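Local coordinates for protein CymD (Pseudomonas putida, PDB 6Z34) that probably carries monoaromatic hydrocarbons across the outer membrane by lateral diffusion, as a beta-barrel channel of the FadL family, at residues Val164-Thr172 with Leu198-Asn207; Leu267-Met278 with Val308-Lys319. All coordinates share one frame; numbering follows the deposited sequence.

Contact 1: Val164-Thr172 with Leu198-Asn207; sequences VNLGLLLDT and LSAGYLSADN
Leu-166, Leu-168 and Leu-170 pair with Ala-205, Leu-203 and Gly-201 as the hydrogen-bonded pairs of neighbouring antiparallel strands, 151-171 and 198-229, of the FadL-family beta-barrel protein. Two N-H...O bonds close each pair; Ala-205 N to Leu-166 O is 2.7 Å, and every N and O of these six residues that faces across is satisfied. In the alternate positions, Gly-167 CA lies 3.1 Å from Leu-203 O in a CA-H...O contact.

Tyr-202 swings its ring along the neighbouring strand because CG is anti to the backbone N (chi1 -167°). Leu-169 CD2 meets the ring at its edge, 3.5 Å from Tyr-202 CD1, while the hydroxyl passes 3.6 Å from Gly-167 CA and hydrogen-bonds to Glu-129 O. A CB on Gly-167 would collide with Tyr-202 OH. Leu-169 CD1 reaches Ala-200 CB at 3.6 Å.

Beyond the last pair, Asn-207 N gives a weak but straight bond to Asn-165 OD1 (3.3 Å, 173°), and Asp-206 OD2 bonds to Tyr-131 OH. At the other end, the Asp-171 carboxylate N-caps the following helix through Gln-174 N. Six backbone bonds thus hold the register, leucines, alanines and the Tyr-202 ring edge pack on the two faces, and the polar ends of Tyr-202, Asp-206 and Asp-171 are paired elsewhere.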
# COMPACT_ATOMS: atom_id res chain seq x y z
N VAL A 164 11.64 5.24 -1.22
CA VAL A 164 12.23 4.00 -0.71
C VAL A 164 13.58 4.29 -0.07
O VAL A 164 14.42 4.98 -0.66
CB VAL A 164 12.35 2.91 -1.79
CG1 VAL A 164 13.23 3.35 -2.90
CG2 VAL A 164 12.86 1.60 -1.20
N ASN A 165 13.75 3.82 1.16
CA ASN A 165 15.04 3.68 1.83
C ASN A 165 15.45 2.22 1.74
O ASN A 165 14.61 1.32 1.90
CB ASN A 165 14.96 4.09 3.31
CG ASN A 165 14.73 5.57 3.51
OD1 ASN A 165 14.98 6.39 2.63
ND2 ASN A 165 14.27 5.94 4.71
N LEU A 166 16.72 1.97 1.46
CA LEU A 166 17.13 0.59 1.26
C LEU A 166 18.58 0.41 1.65
O LEU A 166 19.37 1.36 1.67
CB LEU A 166 16.93 0.14 -0.19
CG LEU A 166 17.76 0.75 -1.33
CD1 LEU A 166 19.16 0.17 -1.54
CD2 LEU A 166 16.94 0.63 -2.59
N GLY A 167 18.90 -0.85 1.96
CA GLY A 167 20.25 -1.34 2.15
C GLY A 167 20.37 -2.69 1.49
O GLY A 167 19.46 -3.52 1.57
N LEU A 168 21.48 -2.93 0.81
CA LEU A 168 21.61 -4.14 0.01
C LEU A 168 23.05 -4.63 0.11
O LEU A 168 23.96 -3.94 -0.34
CB LEU A 168 21.20 -3.88 -1.43
CG LEU A 168 21.53 -5.04 -2.37
CD1 LEU A 168 20.62 -6.21 -2.08
CD2 LEU A 168 21.41 -4.61 -3.82
N LEU A 169 23.24 -5.80 0.71
CA LEU A 169 24.56 -6.39 0.86
C LEU A 169 24.77 -7.43 -0.23
O LEU A 169 23.94 -8.32 -0.43
CB LEU A 169 24.74 -7.02 2.24
CG LEU A 169 26.17 -7.31 2.71
CD1 LEU A 169 26.76 -8.58 2.08
CD2 LEU A 169 27.08 -6.10 2.47
N LEU A 170 25.90 -7.33 -0.93
CA LEU A 170 26.25 -8.25 -1.99
C LEU A 170 27.68 -8.74 -1.76
O LEU A 170 28.63 -7.95 -1.84
CB LEU A 170 26.11 -7.60 -3.36
CG LEU A 170 24.63 -7.51 -3.77
CD1 LEU A 170 24.54 -7.07 -5.21
CD2 LEU A 170 23.93 -8.85 -3.56
N ASP A 171 27.82 -10.03 -1.48
CA ASP A 171 29.12 -10.62 -1.23
C ASP A 171 29.85 -10.87 -2.54
O ASP A 171 29.30 -10.71 -3.64
CB ASP A 171 28.97 -11.90 -0.41
CG ASP A 171 28.81 -13.14 -1.27
OD1 ASP A 171 28.06 -13.10 -2.26
OD2 ASP A 171 29.44 -14.17 -0.95
N THR A 172 31.12 -11.26 -2.41
CA THR A 172 31.98 -11.42 -3.57
C THR A 172 31.48 -12.50 -4.51
O THR A 172 31.56 -12.36 -5.74
CB THR A 172 33.40 -11.74 -3.12
OG1 THR A 172 34.14 -12.18 -4.25
CG2 THR A 172 33.40 -12.83 -2.06
N LEU A 198 38.61 -8.10 -0.66
CA LEU A 198 37.25 -7.57 -0.71
C LEU A 198 36.26 -8.66 -0.34
O LEU A 198 36.31 -9.77 -0.87
CB LEU A 198 36.91 -7.01 -2.09
CG LEU A 198 35.40 -6.76 -2.22
CD1 LEU A 198 34.99 -5.64 -1.26
CD2 LEU A 198 34.95 -6.47 -3.65
N SER A 199 35.36 -8.34 0.59
CA SER A 199 34.41 -9.30 1.13
C SER A 199 32.96 -9.01 0.77
O SER A 199 32.18 -9.95 0.58
CB SER A 199 34.55 -9.35 2.65
OG SER A 199 33.32 -9.71 3.24
N ALA A 200 32.56 -7.75 0.67
CA ALA A 200 31.18 -7.44 0.32
C ALA A 200 31.08 -5.98 -0.07
O ALA A 200 31.85 -5.13 0.39
CB ALA A 200 30.22 -7.71 1.49
N GLY A 201 30.12 -5.70 -0.95
CA GLY A 201 29.70 -4.34 -1.23
C GLY A 201 28.37 -4.08 -0.55
O GLY A 201 27.49 -4.94 -0.53
N TYR A 202 28.24 -2.89 0.03
CA TYR A 202 27.02 -2.50 0.72
C TYR A 202 26.46 -1.23 0.08
O TYR A 202 27.08 -0.17 0.15
CB TYR A 202 27.27 -2.28 2.21
CG TYR A 202 25.98 -2.17 2.98
CD1 TYR A 202 25.11 -3.25 3.05
CD2 TYR A 202 25.61 -0.98 3.60
CE1 TYR A 202 23.91 -3.16 3.74
CE2 TYR A 202 24.41 -0.88 4.29
CZ TYR A 202 23.57 -1.97 4.36
OH TYR A 202 22.38 -1.88 5.05
N LEU A 203 25.29 -1.36 -0.55
CA LEU A 203 24.56 -0.20 -1.05
C LEU A 203 23.59 0.28 0.01
O LEU A 203 22.70 -0.46 0.42
CB LEU A 203 23.81 -0.55 -2.33
CG LEU A 203 23.20 0.67 -3.01
CD1 LEU A 203 24.30 1.51 -3.62
CD2 LEU A 203 22.17 0.24 -4.08
N SER A 204 23.78 1.51 0.47
CA SER A 204 23.01 2.12 1.54
C SER A 204 22.34 3.37 0.99
O SER A 204 23.01 4.21 0.37
CB SER A 204 23.90 2.46 2.74
OG SER A 204 23.16 3.13 3.75
N ALA A 205 21.02 3.50 1.20
CA ALA A 205 20.32 4.65 0.62
C ALA A 205 19.15 4.97 1.54
O ALA A 205 18.00 4.58 1.31
CB ALA A 205 19.88 4.38 -0.82
N ASP A 206 19.45 5.71 2.60
CA ASP A 206 18.56 5.86 3.75
C ASP A 206 18.61 7.30 4.25
O ASP A 206 19.68 7.78 4.65
CB ASP A 206 18.97 4.89 4.85
CG ASP A 206 17.82 4.48 5.74
OD1 ASP A 206 16.79 5.18 5.75
OD2 ASP A 206 17.95 3.45 6.43
N ASN A 207 17.44 7.96 4.25
CA ASN A 207 17.26 9.28 4.86
C ASN A 207 17.75 9.32 6.31
O ASN A 207 18.26 10.34 6.77
CB ASN A 207 15.78 9.70 4.85
CG ASN A 207 15.31 10.21 3.49
OD1 ASN A 207 14.56 9.53 2.78
ND2 ASN A 207 15.72 11.42 3.13

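Contact 2: Leu267-Met278 with Val308-Lys319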
# COMPACT_ATOMS: atom_id res chain seq x y z
N LEU A 267 31.89 5.02 -0.85
CA LEU A 267 31.81 5.94 -1.98
C LEU A 267 30.41 6.54 -2.05
O LEU A 267 29.41 5.81 -1.96
CB LEU A 267 32.15 5.23 -3.30
CG LEU A 267 33.52 4.57 -3.38
CD1 LEU A 267 34.58 5.41 -2.67
CD2 LEU A 267 33.47 3.17 -2.81
N SER A 268 30.33 7.85 -2.19
CA SER A 268 29.06 8.56 -2.23
C SER A 268 28.69 8.92 -3.66
O SER A 268 29.55 9.04 -4.54
CB SER A 268 29.14 9.82 -1.36
OG SER A 268 29.51 10.95 -2.13
N GLY A 269 27.40 9.06 -3.91
CA GLY A 269 26.96 9.41 -5.25
C GLY A 269 25.46 9.34 -5.38
O GLY A 269 24.72 9.25 -4.39
N GLU A 270 25.02 9.39 -6.63
CA GLU A 270 23.61 9.38 -6.98
C GLU A 270 23.14 7.96 -7.25
O GLU A 270 23.88 7.12 -7.77
CB GLU A 270 23.37 10.27 -8.20
CG GLU A 270 23.72 9.63 -9.55
CD GLU A 270 22.79 10.06 -10.68
OE1 GLU A 270 22.85 11.25 -11.08
OE2 GLU A 270 22.01 9.21 -11.17
N LEU A 271 21.90 7.69 -6.87
CA LEU A 271 21.26 6.41 -7.11
C LEU A 271 19.96 6.64 -7.88
O LEU A 271 19.22 7.59 -7.59
CB LEU A 271 20.96 5.66 -5.81
CG LEU A 271 20.40 4.25 -5.98
CD1 LEU A 271 21.49 3.30 -6.48
CD2 LEU A 271 19.78 3.73 -4.69
N LYS A 272 19.69 5.76 -8.83
CA LYS A 272 18.46 5.80 -9.60
C LYS A 272 17.86 4.41 -9.64
O LYS A 272 18.55 3.44 -9.98
CB LYS A 272 18.74 6.33 -11.02
CG LYS A 272 17.60 6.13 -11.99
CD LYS A 272 18.10 6.06 -13.42
CE LYS A 272 17.01 5.61 -14.36
NZ LYS A 272 16.98 4.13 -14.46
N LEU A 273 16.59 4.28 -9.25
CA LEU A 273 15.84 3.06 -9.49
C LEU A 273 14.97 3.28 -10.72
O LEU A 273 14.48 4.39 -10.95
CB LEU A 273 14.96 2.67 -8.31
CG LEU A 273 15.71 2.21 -7.07
CD1 LEU A 273 14.82 1.32 -6.24
CD2 LEU A 273 17.01 1.52 -7.44
N HIS A 274 14.80 2.24 -11.53
CA HIS A 274 14.23 2.48 -12.85
C HIS A 274 12.75 2.13 -12.94
O HIS A 274 11.88 3.00 -12.82
CB HIS A 274 15.02 1.71 -13.90
CG HIS A 274 14.74 2.15 -15.31
ND1 HIS A 274 15.64 1.96 -16.34
CD2 HIS A 274 13.68 2.79 -15.85
CE1 HIS A 274 15.14 2.46 -17.45
NE2 HIS A 274 13.94 2.96 -17.19
N ASN A 275 12.46 0.85 -13.20
CA ASN A 275 11.14 0.41 -13.63
C ASN A 275 10.33 -0.09 -12.44
O ASN A 275 10.42 -1.25 -12.05
CB ASN A 275 11.24 -0.67 -14.71
CG ASN A 275 11.89 -0.17 -15.99
OD1 ASN A 275 11.46 0.84 -16.56
ND2 ASN A 275 12.91 -0.87 -16.46
N PHE A 276 9.54 0.81 -11.88
CA PHE A 276 8.45 0.44 -11.01
C PHE A 276 7.13 0.65 -11.74
O PHE A 276 6.99 1.54 -12.58
CB PHE A 276 8.45 1.26 -9.72
CG PHE A 276 9.09 0.57 -8.58
CD1 PHE A 276 8.45 0.49 -7.36
CD2 PHE A 276 10.35 0.01 -8.72
CE1 PHE A 276 9.05 -0.15 -6.28
CE2 PHE A 276 10.96 -0.63 -7.66
CZ PHE A 276 10.31 -0.71 -6.43
N GLU A 277 6.18 -0.19 -11.40
CA GLU A 277 4.83 -0.08 -11.91
C GLU A 277 4.01 -0.92 -10.96
O GLU A 277 3.91 -2.14 -11.15
CB GLU A 277 4.72 -0.55 -13.36
CG GLU A 277 3.31 -0.49 -13.95
CD GLU A 277 3.29 -0.71 -15.46
OE1 GLU A 277 3.94 -1.68 -15.91
OE2 GLU A 277 2.62 0.06 -16.18
N MET A 278 3.50 -0.31 -9.90
CA MET A 278 2.61 -1.05 -9.02
C MET A 278 1.52 -1.71 -9.85
O MET A 278 1.11 -1.15 -10.88
CB MET A 278 2.02 -0.15 -7.94
CG MET A 278 2.99 0.91 -7.52
SD MET A 278 2.52 1.55 -5.92
CE MET A 278 3.26 0.38 -4.80
N VAL A 308 3.08 -6.99 -14.30
CA VAL A 308 4.22 -6.11 -14.13
C VAL A 308 5.43 -6.84 -14.71
O VAL A 308 5.89 -7.84 -14.15
CB VAL A 308 4.46 -5.76 -12.65
CG1 VAL A 308 5.80 -5.03 -12.47
CG2 VAL A 308 3.34 -4.95 -12.13
N MET A 309 5.94 -6.35 -15.84
CA MET A 309 7.21 -6.85 -16.36
C MET A 309 8.32 -6.55 -15.36
O MET A 309 8.07 -5.89 -14.34
CB MET A 309 7.51 -6.25 -17.74
CG MET A 309 6.53 -6.68 -18.85
SD MET A 309 5.23 -5.47 -19.21
CE MET A 309 4.60 -6.09 -20.77
N ASP A 310 9.54 -7.01 -15.61
CA ASP A 310 10.49 -7.15 -14.53
C ASP A 310 11.77 -6.33 -14.64
O ASP A 310 12.57 -6.36 -13.70
CB ASP A 310 10.87 -8.62 -14.38
CG ASP A 310 10.37 -9.21 -13.10
OD1 ASP A 310 9.72 -8.46 -12.33
OD2 ASP A 310 10.63 -10.40 -12.89
N ASP A 311 11.98 -5.62 -15.75
CA ASP A 311 13.19 -4.83 -15.99
C ASP A 311 13.51 -3.88 -14.83
O ASP A 311 13.36 -2.67 -14.98
CB ASP A 311 13.01 -4.03 -17.28
CG ASP A 311 14.24 -4.04 -18.17
OD1 ASP A 311 15.28 -3.51 -17.75
OD2 ASP A 311 14.14 -4.56 -19.30
N ILE A 312 13.98 -4.39 -13.70
CA ILE A 312 14.10 -3.54 -12.51
C ILE A 312 15.56 -3.15 -12.26
O ILE A 312 16.29 -3.81 -11.52
CB ILE A 312 13.42 -4.23 -11.31
CG1 ILE A 312 13.43 -3.35 -10.07
CG2 ILE A 312 14.00 -5.59 -11.05
CD1 ILE A 312 12.07 -3.38 -9.36
N GLU A 313 15.98 -2.06 -12.89
CA GLU A 313 17.37 -1.64 -12.89
C GLU A 313 17.72 -0.79 -11.68
O GLU A 313 16.89 -0.04 -11.15
CB GLU A 313 17.70 -0.85 -14.16
CG GLU A 313 17.73 -1.67 -15.44
CD GLU A 313 17.84 -0.79 -16.69
OE1 GLU A 313 18.32 0.36 -16.58
OE2 GLU A 313 17.43 -1.25 -17.78
N VAL A 314 18.98 -0.90 -11.25
CA VAL A 314 19.53 -0.15 -10.13
C VAL A 314 20.88 0.39 -10.57
O VAL A 314 21.80 -0.40 -10.85
CB VAL A 314 19.69 -1.03 -8.88
CG1 VAL A 314 20.27 -0.21 -7.73
CG2 VAL A 314 18.34 -1.67 -8.49
N ASN A 315 21.00 1.71 -10.67
CA ASN A 315 22.22 2.36 -11.13
C ASN A 315 22.73 3.32 -10.07
O ASN A 315 21.98 4.14 -9.54
CB ASN A 315 21.99 3.10 -12.46
CG ASN A 315 21.30 2.25 -13.50
OD1 ASN A 315 21.29 1.02 -13.39
ND2 ASN A 315 20.75 2.89 -14.52
N PHE A 316 24.02 3.22 -9.77
CA PHE A 316 24.71 4.10 -8.85
C PHE A 316 25.85 4.77 -9.61
O PHE A 316 26.58 4.10 -10.35
CB PHE A 316 25.23 3.32 -7.63
CG PHE A 316 26.31 4.03 -6.85
CD1 PHE A 316 25.99 4.81 -5.74
CD2 PHE A 316 27.66 3.89 -7.20
CE1 PHE A 316 26.98 5.46 -5.01
CE2 PHE A 316 28.66 4.52 -6.48
CZ PHE A 316 28.33 5.31 -5.39
N LYS A 317 26.00 6.08 -9.44
CA LYS A 317 27.04 6.83 -10.13
C LYS A 317 27.80 7.62 -9.08
O LYS A 317 27.21 8.43 -8.36
CB LYS A 317 26.46 7.74 -11.22
CG LYS A 317 27.17 9.09 -11.35
CD LYS A 317 26.81 9.82 -12.64
CE LYS A 317 27.23 11.27 -12.56
NZ LYS A 317 26.39 11.93 -11.52
N GLN A 318 29.10 7.36 -8.98
CA GLN A 318 29.92 7.93 -7.91
C GLN A 318 30.17 9.41 -8.18
O GLN A 318 30.64 9.79 -9.26
CB GLN A 318 31.24 7.16 -7.82
CG GLN A 318 32.22 7.65 -6.78
CD GLN A 318 33.59 6.98 -6.95
OE1 GLN A 318 34.09 6.87 -8.07
NE2 GLN A 318 34.18 6.54 -5.85
N LYS A 319 29.85 10.26 -7.19
CA LYS A 319 29.71 11.69 -7.46
C LYS A 319 31.06 12.37 -7.72
O LYS A 319 31.11 13.42 -8.37
CB LYS A 319 28.98 12.39 -6.31
CG LYS A 319 28.46 13.78 -6.68
CD LYS A 319 27.29 13.70 -7.68
CE LYS A 319 26.83 15.09 -8.13
NZ LYS A 319 25.53 15.08 -8.87
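Leu-267 to Leu-273 runs antiparallel to Glu-313 to Gln-318, the short strand axes 4.7 Å apart at their closest with 143° between their directions, and paired N-H...O bonds join Glu-270 to Lys-317 and Lys-272 to Asn-315. This is an antiparallel pair within the larger strand network of the FadL-family beta-barrel protein, 265-273 also pairing with 234-259 and 313-318 with 324-328; Lys-319 N extends it by bonding to Ser-268 O.

Side chains alternate between two faces. On one, Leu-273 CD2 lies 3.6 Å from Val-314 CG2, the two side chains pointing the same way, and Leu-271 CD1 packs 3.9 Å from both Val-314 CG1 and Phe-316 CB. With CG anti to the backbone N, the Phe-316 ring lies along the opposite strand, bringing CZ 3.6 Å from Leu-267 O. Gly-269 fits beside it: a CB there would clash with Lys-317 O.

The other face is polar. Glu-270 CG packs on Lys-317 CB, and beyond them Glu-270 OE1 and Lys-317 NZ form a long salt bridge of 3.6 Å. Where the strand ends, His-274 ND1 donates to Glu-313 OE1 (3.1 Å, 165°); the oxygen lies in the ring plane, but the donor stands above the carboxylate, the two planes being 89° apart. With His-274 replaced by an alanine, Glu-313 OE1 would probably be left without this donor and its carboxylate freer to turn. Farther along, past the end of the strand pairing, the side chains of Phe-276 and Ile-312 meet obliquely, Phe-276 CE2 lying 3.4 Å from Ile-312 CD1.

Contact 1 closes before contact 2 opens along the chain, and their centres lie about 13 Å apart, on the same side of the chain's centre. Strand 234-259 connects them: it pairs with strand 198-229, which carries half of contact 1, and with strand 265-273, which carries half of contact 2. The apolar faces of the two meet directly, with Leu-271 CD2 3.9 Å from Ala-205 CB, and Val-314 CG1 4.1 Å from Leu-203 CD2. Both therefore share one apolar interface, in which 265-273 and 313-318 pack against 151-171 and 198-229. Through strand 234-259 the chain thus curls so that the two pairings face each other in this part of the FadL-family barrel protein.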